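MutT/nudix family protein (Enterococcus faecalis, PDB 2FML) is of unknown function but joins a nudix-type domain to an NrtR-like winged-helix domain, consistent with a transcriptional regulator that senses a nucleotide-related ligand. Local coordinates at residues Asp43-Cys48 and Ser127-Ile132; His66-Ser71 and Arg117-Trp122; Glu107-Phe112 and Ile190-Asn195. One frame throughout, in Å; residues are numbered along the deposited sequence.

In the fold
All three contacts build on the nudix sheet. In chain order the segments run 43-48, 66-71, 107-112, 117-122, 127-132 and 190-195, so contact 2 lies within the chain span of contact 1, and contact 3 alternates with both. Contact 1 pairs two strands near the middle of the chain. Contact 3, its centre about 9 Å away, lays helix 186-200 over neighbouring strand 106-112; Ser127 OG probably hydrogen-bonds His110 O. Contact 2 joins loops about 21 Å from contact 1 and 20 Å from contact 3, centre to centre. One of those loops links strands 106-112 and 123-131. Contacts 2 and 3 touch the second subunit, so the dimer interface reaches loops and strand, bypassing contact 1.

Contact 1. Residues Asp43-Cys48 and Ser127-Ile132; sequences DMVLLC and SYLAFI
Asp43 to Leu47 pair in parallel with Ser127 to Phe131 in the mixed sheet of the nudix fold, the strand axes 4.6 Å apart and 19° from parallel. The register is regular: five backbone hydrogen bonds alternate between the strands, from Tyr128 N to Asp43 O (2.8 Å) to Ile132 N on Leu47 O (3.0 Å). Four of the donors lie nearly along the C=O axis; Val45 N is instead tilted 24° from the carbonyl plane of Tyr128.

Leu47 can be traced outward. Its CB passes Ala130 O, and CG, set beside the backbone N by chi1 of -68°, nears Leu129 CD1 at 4.1 Å. At the tip, Leu47 CD1 touches both Leu129 CD1 (3.8 Å) and Phe131 CE1 (4.0 Å), which lie on the same flank of it, the phenyl ring being met at its edge. Helix 186-200 packs on this face through Val45 and Phe131. On the other, selenomethionine Met44 and Leu46 meet helix 85-97, which carries much of the nudix sequence motif. There the bent Met44 chain crosses Tyr128 at about a right angle, with Met44 SE 4.0 Å from Tyr128 CB.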
loop_
_atom_site.group_PDB
_atom_site.type_symbol
_atom_site.label_atom_id
_atom_site.label_comp_id
_atom_site.label_asym_id
_atom_site.label_seq_id
_atom_site.Cartn_x
_atom_site.Cartn_y
_atom_site.Cartn_z
ATOM N N ASP A 43 -1.944 -9.079 -8.297
ATOM C CA ASP A 43 -1.242 -8.994 -9.550
ATOM C C ASP A 43 0.213 -8.700 -9.197
ATOM O O ASP A 43 0.525 -8.023 -8.163
ATOM C CB ASP A 43 -1.808 -7.829 -10.401
ATOM C CG ASP A 43 -3.090 -8.222 -11.138
ATOM O OD1 ASP A 43 -2.988 -8.968 -12.146
ATOM O OD2 ASP A 43 -4.206 -7.825 -10.688
HETATM N N MSE A 44 1.111 -9.154 -10.064
HETATM C CA MSE A 44 2.525 -9.126 -9.747
HETATM C C MSE A 44 3.309 -8.436 -10.827
HETATM O O MSE A 44 3.179 -8.794 -11.999
HETATM C CB MSE A 44 3.003 -10.550 -9.533
HETATM C CG MSE A 44 4.471 -10.736 -9.464
HETATM SE SE MSE A 44 5.272 -10.092 -7.746
HETATM C CE MSE A 44 6.084 -8.747 -8.471
ATOM N N VAL A 45 4.108 -7.425 -10.426
ATOM C CA VAL A 45 5.022 -6.748 -11.374
ATOM C C VAL A 45 6.425 -7.266 -11.132
ATOM O O VAL A 45 7.016 -6.964 -10.115
ATOM C CB VAL A 45 4.991 -5.215 -11.303
ATOM C CG1 VAL A 45 5.988 -4.634 -12.341
ATOM C CG2 VAL A 45 3.537 -4.635 -11.530
ATOM N N LEU A 46 6.909 -8.105 -12.051
ATOM C CA LEU A 46 8.241 -8.697 -11.993
ATOM C C LEU A 46 9.166 -7.963 -12.933
ATOM O O LEU A 46 8.922 -7.907 -14.122
ATOM C CB LEU A 46 8.215 -10.196 -12.376
ATOM C CG LEU A 46 7.414 -11.141 -11.492
ATOM C CD1 LEU A 46 7.558 -12.535 -12.076
ATOM C CD2 LEU A 46 8.006 -11.133 -10.103
ATOM N N LEU A 47 10.251 -7.431 -12.364
ATOM C CA LEU A 47 11.220 -6.630 -13.067
ATOM C C LEU A 47 12.554 -7.314 -12.942
ATOM O O LEU A 47 12.945 -7.771 -11.865
ATOM C CB LEU A 47 11.328 -5.259 -12.416
ATOM C CG LEU A 47 10.137 -4.341 -12.518
ATOM C CD1 LEU A 47 10.490 -3.009 -11.881
ATOM C CD2 LEU A 47 9.656 -4.193 -13.985
ATOM N N CYS A 48 13.263 -7.384 -14.062
ATOM C CA CYS A 48 14.627 -7.884 -14.053
ATOM C C CYS A 48 15.499 -6.930 -14.872
ATOM O O CYS A 48 15.009 -5.947 -15.443
ATOM C CB CYS A 48 14.667 -9.341 -14.572
ATOM S SG CYS A 48 14.342 -9.561 -16.317
ATOM N N SER A 127 -1.755 -5.230 -5.744
ATOM C CA SER A 127 -0.588 -5.476 -6.567
ATOM C C SER A 127 0.736 -5.510 -5.738
ATOM O O SER A 127 0.856 -4.891 -4.704
ATOM C CB SER A 127 -0.511 -4.461 -7.721
ATOM O OG SER A 127 -0.209 -3.159 -7.237
ATOM N N TYR A 128 1.688 -6.260 -6.268
ATOM C CA TYR A 128 3.018 -6.436 -5.730
ATOM C C TYR A 128 4.094 -6.160 -6.784
ATOM O O TYR A 128 3.843 -6.269 -7.966
ATOM C CB TYR A 128 3.180 -7.864 -5.174
ATOM C CG TYR A 128 2.436 -8.075 -3.892
ATOM C CD1 TYR A 128 3.113 -8.088 -2.681
ATOM C CD2 TYR A 128 1.025 -8.344 -3.903
ATOM C CE1 TYR A 128 2.425 -8.350 -1.482
ATOM C CE2 TYR A 128 0.338 -8.607 -2.753
ATOM C CZ TYR A 128 1.024 -8.559 -1.544
ATOM O OH TYR A 128 0.327 -8.752 -0.412
ATOM N N LEU A 129 5.297 -5.870 -6.294
ATOM C CA LEU A 129 6.490 -5.546 -7.081
ATOM C C LEU A 129 7.635 -6.454 -6.583
ATOM O O LEU A 129 7.796 -6.670 -5.386
ATOM C CB LEU A 129 6.867 -4.086 -6.830
ATOM C CG LEU A 129 8.156 -3.477 -7.381
ATOM C CD1 LEU A 129 8.317 -3.809 -8.912
ATOM C CD2 LEU A 129 8.087 -1.956 -7.177
ATOM N N ALA A 130 8.402 -7.038 -7.502
ATOM C CA ALA A 130 9.634 -7.728 -7.104
ATOM C C ALA A 130 10.662 -7.561 -8.178
ATOM O O ALA A 130 10.306 -7.435 -9.387
ATOM C CB ALA A 130 9.374 -9.220 -6.847
ATOM N N PHE A 131 11.915 -7.555 -7.720
ATOM C CA PHE A 131 13.125 -7.447 -8.547
ATOM C C PHE A 131 13.816 -8.775 -8.481
ATOM O O PHE A 131 14.126 -9.218 -7.376
ATOM C CB PHE A 131 14.072 -6.429 -7.942
ATOM C CG PHE A 131 13.433 -5.140 -7.607
ATOM C CD1 PHE A 131 12.926 -4.313 -8.611
ATOM C CD2 PHE A 131 13.337 -4.734 -6.285
ATOM C CE1 PHE A 131 12.331 -3.114 -8.301
ATOM C CE2 PHE A 131 12.767 -3.519 -5.963
ATOM C CZ PHE A 131 12.258 -2.711 -6.977
ATOM N N ILE A 132 14.068 -9.398 -9.629
ATOM C CA ILE A 132 14.521 -10.777 -9.693
ATOM C C ILE A 132 15.484 -10.968 -10.880
ATOM O O ILE A 132 15.769 -10.016 -11.607
ATOM C CB ILE A 132 13.303 -11.786 -9.748
ATOM C CG1 ILE A 132 12.449 -11.621 -11.029
ATOM C CG2 ILE A 132 12.393 -11.596 -8.504
ATOM C CD1 ILE A 132 11.890 -12.954 -11.589
#

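Contact 2. Residues His66-Ser71 and Arg117-Trp122; sequences HPFRNS and RDPRGW
Two loops at the ends of nudix-sheet strands meet here: Pro67 and Phe68, between strands 55-63 and 72-78, touch Pro119 and Arg120, between strands 106-112 and 123-131. Both loops contain tight turns, type II from Phe68 to Ser71 and type I from Asp118 to Gly121, and a cis peptide bond precedes Pro67. No polar bond links the two segments; prolyl carbons meet each other, a phenyl carbon and one guanidinium face, with a modest 188 Å² buried over both sides.

Pro67 does most of the touching. Its CB approaches Pro119 CG to 3.4 Å, tighter than usual for two carbons, while the other end of its ring lies over one face of the Arg120 guanidinium. There Pro67 CG is 3.5 Å from Arg120 NE, and Pro67 CD is 3.7 Å from Arg120 CZ, offset toward the rim of the group. Beside them Phe68 CE2 reaches Pro119 CD at 3.7 Å, an oblique approach to the aromatic ring.

The guanidinium is held under Pro67 by an Asx turn combined with a side-on salt bridge. Arg120 N donates to Asp118 OD1 on its anti side, closing the turn; Arg120 NE meets the same oxygen from the syn side at 2.8 Å. Arg120 NH2 takes the syn lone pair of Asp118 OD2 at 2.6 Å, with an N-H...O angle of 168°. Both carboxylate oxygens lie near the guanidinium plane, so the two-nitrogen grip fixes its rotation, and a bend at chi3 (-60°) folds the Arg120 chain back to reach them.

Phe68 also meets Phe184 edge-to-face, and a glycerol, probably from the crystallisation liquor, hydrogen-bonds to Asp118 OD2 and Arg117 NH1. From the second subunit, Phe23 packs on Pro67 and His28 NE2 hydrogen-bonds to Arg120 O.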
loop_
_atom_site.group_PDB
_atom_site.type_symbol
_atom_site.label_atom_id
_atom_site.label_comp_id
_atom_site.label_asym_id
_atom_site.label_seq_id
_atom_site.Cartn_x
_atom_site.Cartn_y
_atom_site.Cartn_z
ATOM N N HIS A 66 -11.355 -15.097 -21.122
ATOM C CA HIS A 66 -12.025 -13.867 -20.805
ATOM C C HIS A 66 -11.988 -13.547 -19.302
ATOM O O HIS A 66 -11.869 -14.440 -18.490
ATOM C CB HIS A 66 -13.460 -13.918 -21.338
ATOM C CG HIS A 66 -13.589 -13.429 -22.743
ATOM N ND1 HIS A 66 -14.496 -13.951 -23.642
ATOM C CD2 HIS A 66 -12.923 -12.457 -23.403
ATOM C CE1 HIS A 66 -14.372 -13.327 -24.796
ATOM N NE2 HIS A 66 -13.403 -12.436 -24.685
ATOM N N PRO A 67 -12.140 -12.263 -18.917
ATOM C CA PRO A 67 -12.210 -11.044 -19.713
ATOM C C PRO A 67 -10.834 -10.721 -20.288
ATOM O O PRO A 67 -9.828 -11.237 -19.798
ATOM C CB PRO A 67 -12.707 -9.991 -18.717
ATOM C CG PRO A 67 -12.418 -10.542 -17.342
ATOM C CD PRO A 67 -12.345 -12.028 -17.479
ATOM N N PHE A 68 -10.794 -9.986 -21.398
ATOM C CA PHE A 68 -9.552 -9.640 -22.072
ATOM C C PHE A 68 -8.801 -10.812 -22.562
ATOM O O PHE A 68 -7.572 -10.819 -22.431
ATOM C CB PHE A 68 -8.652 -8.798 -21.118
ATOM C CG PHE A 68 -9.301 -7.487 -20.702
ATOM C CD1 PHE A 68 -9.360 -6.399 -21.605
ATOM C CD2 PHE A 68 -9.908 -7.356 -19.453
ATOM C CE1 PHE A 68 -9.979 -5.173 -21.231
ATOM C CE2 PHE A 68 -10.534 -6.151 -19.079
ATOM C CZ PHE A 68 -10.557 -5.066 -19.961
ATOM N N ARG A 69 -9.517 -11.802 -23.133
ATOM C CA ARG A 69 -8.897 -12.860 -23.892
ATOM C C ARG A 69 -7.906 -12.332 -24.935
ATOM O O ARG A 69 -8.233 -11.445 -25.713
ATOM C CB ARG A 69 -9.948 -13.696 -24.620
ATOM C CG ARG A 69 -9.424 -14.952 -25.276
ATOM C CD ARG A 69 -10.452 -15.485 -26.292
ATOM N NE ARG A 69 -11.689 -15.838 -25.617
ATOM C CZ ARG A 69 -12.907 -15.946 -26.163
ATOM N NH1 ARG A 69 -13.152 -15.666 -27.442
ATOM N NH2 ARG A 69 -13.914 -16.298 -25.358
ATOM N N ASN A 70 -6.703 -12.905 -24.941
ATOM C CA ASN A 70 -5.681 -12.560 -25.917
ATOM C C ASN A 70 -4.965 -11.225 -25.689
ATOM O O ASN A 70 -4.046 -10.863 -26.418
ATOM C CB ASN A 70 -6.256 -12.667 -27.353
ATOM C CG ASN A 70 -6.548 -14.118 -27.766
ATOM O OD1 ASN A 70 -6.041 -15.065 -27.173
ATOM N ND2 ASN A 70 -7.380 -14.284 -28.791
ATOM N N SER A 71 -5.374 -10.490 -24.671
ATOM C CA SER A 71 -4.684 -9.280 -24.305
ATOM C C SER A 71 -3.456 -9.688 -23.457
ATOM O O SER A 71 -3.481 -10.713 -22.805
ATOM C CB SER A 71 -5.612 -8.341 -23.519
ATOM O OG SER A 71 -6.648 -7.833 -24.332
ATOM N N ARG A 117 -12.945 -1.336 -12.706
ATOM C CA ARG A 117 -11.710 -1.816 -13.277
ATOM C C ARG A 117 -11.795 -3.257 -13.903
ATOM O O ARG A 117 -10.983 -3.590 -14.741
ATOM C CB ARG A 117 -10.571 -1.792 -12.204
ATOM C CG ARG A 117 -10.810 -2.676 -10.966
ATOM C CD ARG A 117 -9.626 -2.552 -10.038
ATOM N NE ARG A 117 -8.495 -3.172 -10.699
ATOM C CZ ARG A 117 -8.346 -4.486 -10.863
ATOM N NH1 ARG A 117 -9.246 -5.341 -10.357
ATOM N NH2 ARG A 117 -7.329 -4.945 -11.582
ATOM N N ASP A 118 -12.761 -4.093 -13.477
ATOM C CA ASP A 118 -12.884 -5.468 -14.026
ATOM C C ASP A 118 -14.289 -5.641 -14.589
ATOM O O ASP A 118 -15.251 -5.427 -13.875
ATOM C CB ASP A 118 -12.568 -6.494 -12.890
ATOM C CG ASP A 118 -12.301 -7.920 -13.383
ATOM O OD1 ASP A 118 -13.060 -8.482 -14.177
ATOM O OD2 ASP A 118 -11.328 -8.525 -12.931
ATOM N N PRO A 119 -14.439 -6.049 -15.873
ATOM C CA PRO A 119 -15.844 -6.266 -16.365
ATOM C C PRO A 119 -16.656 -7.398 -15.636
ATOM O O PRO A 119 -17.884 -7.497 -15.841
ATOM C CB PRO A 119 -15.657 -6.613 -17.834
ATOM C CG PRO A 119 -14.367 -7.164 -17.898
ATOM C CD PRO A 119 -13.463 -6.415 -16.905
ATOM N N ARG A 120 -16.004 -8.219 -14.788
ATOM C CA ARG A 120 -16.739 -9.255 -13.994
ATOM C C ARG A 120 -17.613 -8.703 -12.835
ATOM O O ARG A 120 -18.521 -9.354 -12.406
ATOM C CB ARG A 120 -15.775 -10.332 -13.466
ATOM C CG ARG A 120 -15.348 -11.322 -14.574
ATOM C CD ARG A 120 -14.113 -12.136 -14.189
ATOM N NE ARG A 120 -12.967 -11.303 -13.933
ATOM C CZ ARG A 120 -11.718 -11.757 -13.885
ATOM N NH1 ARG A 120 -11.502 -13.028 -14.042
ATOM N NH2 ARG A 120 -10.715 -10.947 -13.624
ATOM N N GLY A 121 -17.291 -7.514 -12.316
ATOM C CA GLY A 121 -18.139 -6.805 -11.380
ATOM C C GLY A 121 -17.218 -6.126 -10.425
ATOM O O GLY A 121 -16.265 -5.557 -10.828
ATOM N N TRP A 122 -17.503 -6.214 -9.144
ATOM C CA TRP A 122 -16.635 -5.710 -8.092
ATOM C C TRP A 122 -15.414 -6.601 -7.775
ATOM O O TRP A 122 -15.512 -7.648 -7.110
ATOM C CB TRP A 122 -17.480 -5.506 -6.855
ATOM C CG TRP A 122 -16.860 -4.516 -5.786
ATOM C CD1 TRP A 122 -15.797 -3.680 -5.913
ATOM C CD2 TRP A 122 -17.360 -4.365 -4.456
ATOM N NE1 TRP A 122 -15.606 -2.992 -4.720
ATOM C CE2 TRP A 122 -16.573 -3.381 -3.826
ATOM C CE3 TRP A 122 -18.445 -4.992 -3.734
ATOM C CZ2 TRP A 122 -16.784 -2.992 -2.501
ATOM C CZ3 TRP A 122 -18.691 -4.553 -2.422
ATOM C CH2 TRP A 122 -17.846 -3.579 -1.823
#

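Contact 3. Residues Glu107-Phe112 and Ile190-Asn195; sequences EQLHSF and IIKAFN
Leu109 and Ala193 join a sheet strand to a covering helix of the nudix domain's layered fold. The strand segment 107-112 and the helix segment 190-195 run at 141° to one another, their axes 8.7 Å apart at closest. A classic beta bulge shapes the strand: Leu109 and His110 both face Ser127 of the neighbouring strand, and both direct their side chains toward the helix.

The tight part is buried and apolar. With CG anti to the backbone N, chi1 of 167° carries it out toward the helix, where the two methyls of Leu109 meet Ala193. Leu109 CD2 touches Ala193 CB at 3.6 Å. At this point the leucine reaches the helix backbone itself: Leu109 CD1 lies 3.8 Å from Ala193 CA and also passes Lys192 O.

Lys192 forms the looser flank, and both it and its main partner His110 are partly exposed. The lysine covers the strand with its aliphatic length: CB comes to Phe112 CZ at 4.1 Å, near the plane of that ring, and CG to His110 CB at 3.9 Å. Bends at chi2 and chi3 then turn the chain across the imidazole, so that CE stands over the ring in a CH-pi contact, 5° off the normal. The His110 ring meanwhile turns its edge to Phe112, its CD2 standing over the centre of the phenyl face.

Beyond these segments, Arg196 NH1 hydrogen-bonds to Leu109 O. The second subunit also reaches this strand: its Ser111 OG hydrogen-bonds to Ser111 OG, and its Gln108 packs on His110. On the partly exposed flank a positive charge on the lysine would probably disfavour protonation of the imidazole, since Lys192 NZ lies 4.2 Å from His110 ND1.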
loop_
_atom_site.group_PDB
_atom_site.type_symbol
_atom_site.label_atom_id
_atom_site.label_comp_id
_atom_site.label_asym_id
_atom_site.label_seq_id
_atom_site.Cartn_x
_atom_site.Cartn_y
_atom_site.Cartn_z
ATOM N N GLU A 107 7.511 -6.721 -2.497
ATOM C CA GLU A 107 6.916 -5.667 -1.725
ATOM C C GLU A 107 5.497 -5.381 -2.223
ATOM O O GLU A 107 5.249 -5.361 -3.417
ATOM C CB GLU A 107 7.798 -4.376 -1.742
ATOM C CG GLU A 107 7.826 -3.603 -3.113
ATOM C CD GLU A 107 8.931 -2.481 -3.161
ATOM O OE1 GLU A 107 10.143 -2.842 -3.265
ATOM O OE2 GLU A 107 8.577 -1.262 -3.083
ATOM N N GLN A 108 4.596 -5.092 -1.300
ATOM C CA GLN A 108 3.264 -4.684 -1.705
ATOM C C GLN A 108 3.333 -3.323 -2.407
ATOM O O GLN A 108 4.057 -2.436 -1.972
ATOM C CB GLN A 108 2.321 -4.672 -0.518
ATOM C CG GLN A 108 0.950 -4.937 -0.899
ATOM C CD GLN A 108 0.065 -4.961 0.294
ATOM O OE1 GLN A 108 -0.187 -6.024 0.922
ATOM N NE2 GLN A 108 -0.489 -3.815 0.589
ATOM N N LEU A 109 2.659 -3.174 -3.550
ATOM C CA LEU A 109 2.849 -1.946 -4.293
ATOM C C LEU A 109 1.667 -0.962 -4.028
ATOM O O LEU A 109 1.860 0.183 -3.568
ATOM C CB LEU A 109 3.032 -2.270 -5.790
ATOM C CG LEU A 109 2.962 -1.150 -6.849
ATOM C CD1 LEU A 109 4.048 -0.112 -6.674
ATOM C CD2 LEU A 109 2.967 -1.750 -8.259
ATOM N N HIS A 110 0.452 -1.414 -4.336
ATOM C CA HIS A 110 -0.713 -0.579 -4.282
ATOM C C HIS A 110 -1.963 -1.468 -4.503
ATOM O O HIS A 110 -1.883 -2.501 -5.218
ATOM C CB HIS A 110 -0.624 0.528 -5.327
ATOM C CG HIS A 110 -1.744 1.518 -5.245
ATOM N ND1 HIS A 110 -1.728 2.627 -4.409
ATOM C CD2 HIS A 110 -2.920 1.572 -5.916
ATOM C CE1 HIS A 110 -2.854 3.310 -4.570
ATOM N NE2 HIS A 110 -3.593 2.683 -5.477
ATOM N N SER A 111 -3.090 -1.091 -3.875
ATOM C CA SER A 111 -4.352 -1.749 -4.119
ATOM C C SER A 111 -5.206 -0.845 -4.984
ATOM O O SER A 111 -5.418 0.304 -4.639
ATOM C CB SER A 111 -5.117 -2.090 -2.858
ATOM O OG SER A 111 -4.175 -2.587 -1.952
ATOM N N PHE A 112 -5.754 -1.460 -6.036
ATOM C CA PHE A 112 -6.607 -0.837 -7.031
ATOM C C PHE A 112 -8.014 -1.313 -6.891
ATOM O O PHE A 112 -8.263 -2.526 -6.824
ATOM C CB PHE A 112 -6.043 -1.212 -8.396
ATOM C CG PHE A 112 -4.696 -0.587 -8.644
ATOM C CD1 PHE A 112 -4.597 0.664 -9.253
ATOM C CD2 PHE A 112 -3.541 -1.284 -8.302
ATOM C CE1 PHE A 112 -3.336 1.232 -9.459
ATOM C CE2 PHE A 112 -2.309 -0.727 -8.503
ATOM C CZ PHE A 112 -2.197 0.524 -9.048
ATOM N N ILE A 190 1.473 -0.898 -13.925
ATOM C CA ILE A 190 2.876 -0.845 -14.354
ATOM C C ILE A 190 3.531 0.533 -14.145
ATOM O O ILE A 190 4.673 0.659 -13.638
ATOM C CB ILE A 190 3.034 -1.359 -15.797
ATOM C CG1 ILE A 190 2.806 -2.856 -15.738
ATOM C CG2 ILE A 190 4.519 -1.059 -16.375
ATOM C CD1 ILE A 190 2.597 -3.553 -17.006
ATOM N N ILE A 191 2.794 1.571 -14.504
ATOM C CA ILE A 191 3.191 2.955 -14.233
ATOM C C ILE A 191 3.385 3.179 -12.724
ATOM O O ILE A 191 4.378 3.778 -12.300
ATOM C CB ILE A 191 2.129 3.919 -14.843
ATOM C CG1 ILE A 191 2.148 3.807 -16.370
ATOM C CG2 ILE A 191 2.239 5.353 -14.355
ATOM C CD1 ILE A 191 3.335 4.286 -17.002
ATOM N N LYS A 192 2.451 2.710 -11.904
ATOM C CA LYS A 192 2.648 2.808 -10.420
ATOM C C LYS A 192 3.963 2.154 -9.968
ATOM O O LYS A 192 4.709 2.738 -9.183
ATOM C CB LYS A 192 1.450 2.251 -9.637
ATOM C CG LYS A 192 1.395 2.499 -8.086
ATOM C CD LYS A 192 0.845 3.908 -7.623
ATOM C CE LYS A 192 -0.605 4.226 -7.923
ATOM N NZ LYS A 192 -1.009 5.607 -7.241
ATOM N N ALA A 193 4.239 0.962 -10.483
ATOM C CA ALA A 193 5.473 0.220 -10.174
ATOM C C ALA A 193 6.703 0.959 -10.650
ATOM O O ALA A 193 7.728 1.037 -9.903
ATOM C CB ALA A 193 5.423 -1.222 -10.778
ATOM N N PHE A 194 6.630 1.521 -11.871
ATOM C CA PHE A 194 7.791 2.185 -12.445
ATOM C C PHE A 194 8.138 3.460 -11.658
ATOM O O PHE A 194 9.315 3.705 -11.332
ATOM C CB PHE A 194 7.571 2.478 -13.951
ATOM C CG PHE A 194 8.805 2.923 -14.654
ATOM C CD1 PHE A 194 9.641 2.004 -15.236
ATOM C CD2 PHE A 194 9.168 4.279 -14.677
ATOM C CE1 PHE A 194 10.834 2.439 -15.867
ATOM C CE2 PHE A 194 10.372 4.721 -15.275
ATOM C CZ PHE A 194 11.192 3.782 -15.883
ATOM N N ASN A 195 7.111 4.270 -11.384
ATOM C CA ASN A 195 7.253 5.529 -10.635
ATOM C C ASN A 195 7.665 5.264 -9.158
ATOM O O ASN A 195 8.378 6.067 -8.559
ATOM C CB ASN A 195 5.928 6.320 -10.727
ATOM C CG ASN A 195 5.764 6.979 -12.076
ATOM O OD1 ASN A 195 6.766 7.219 -12.750
ATOM N ND2 ASN A 195 4.533 7.274 -12.490
#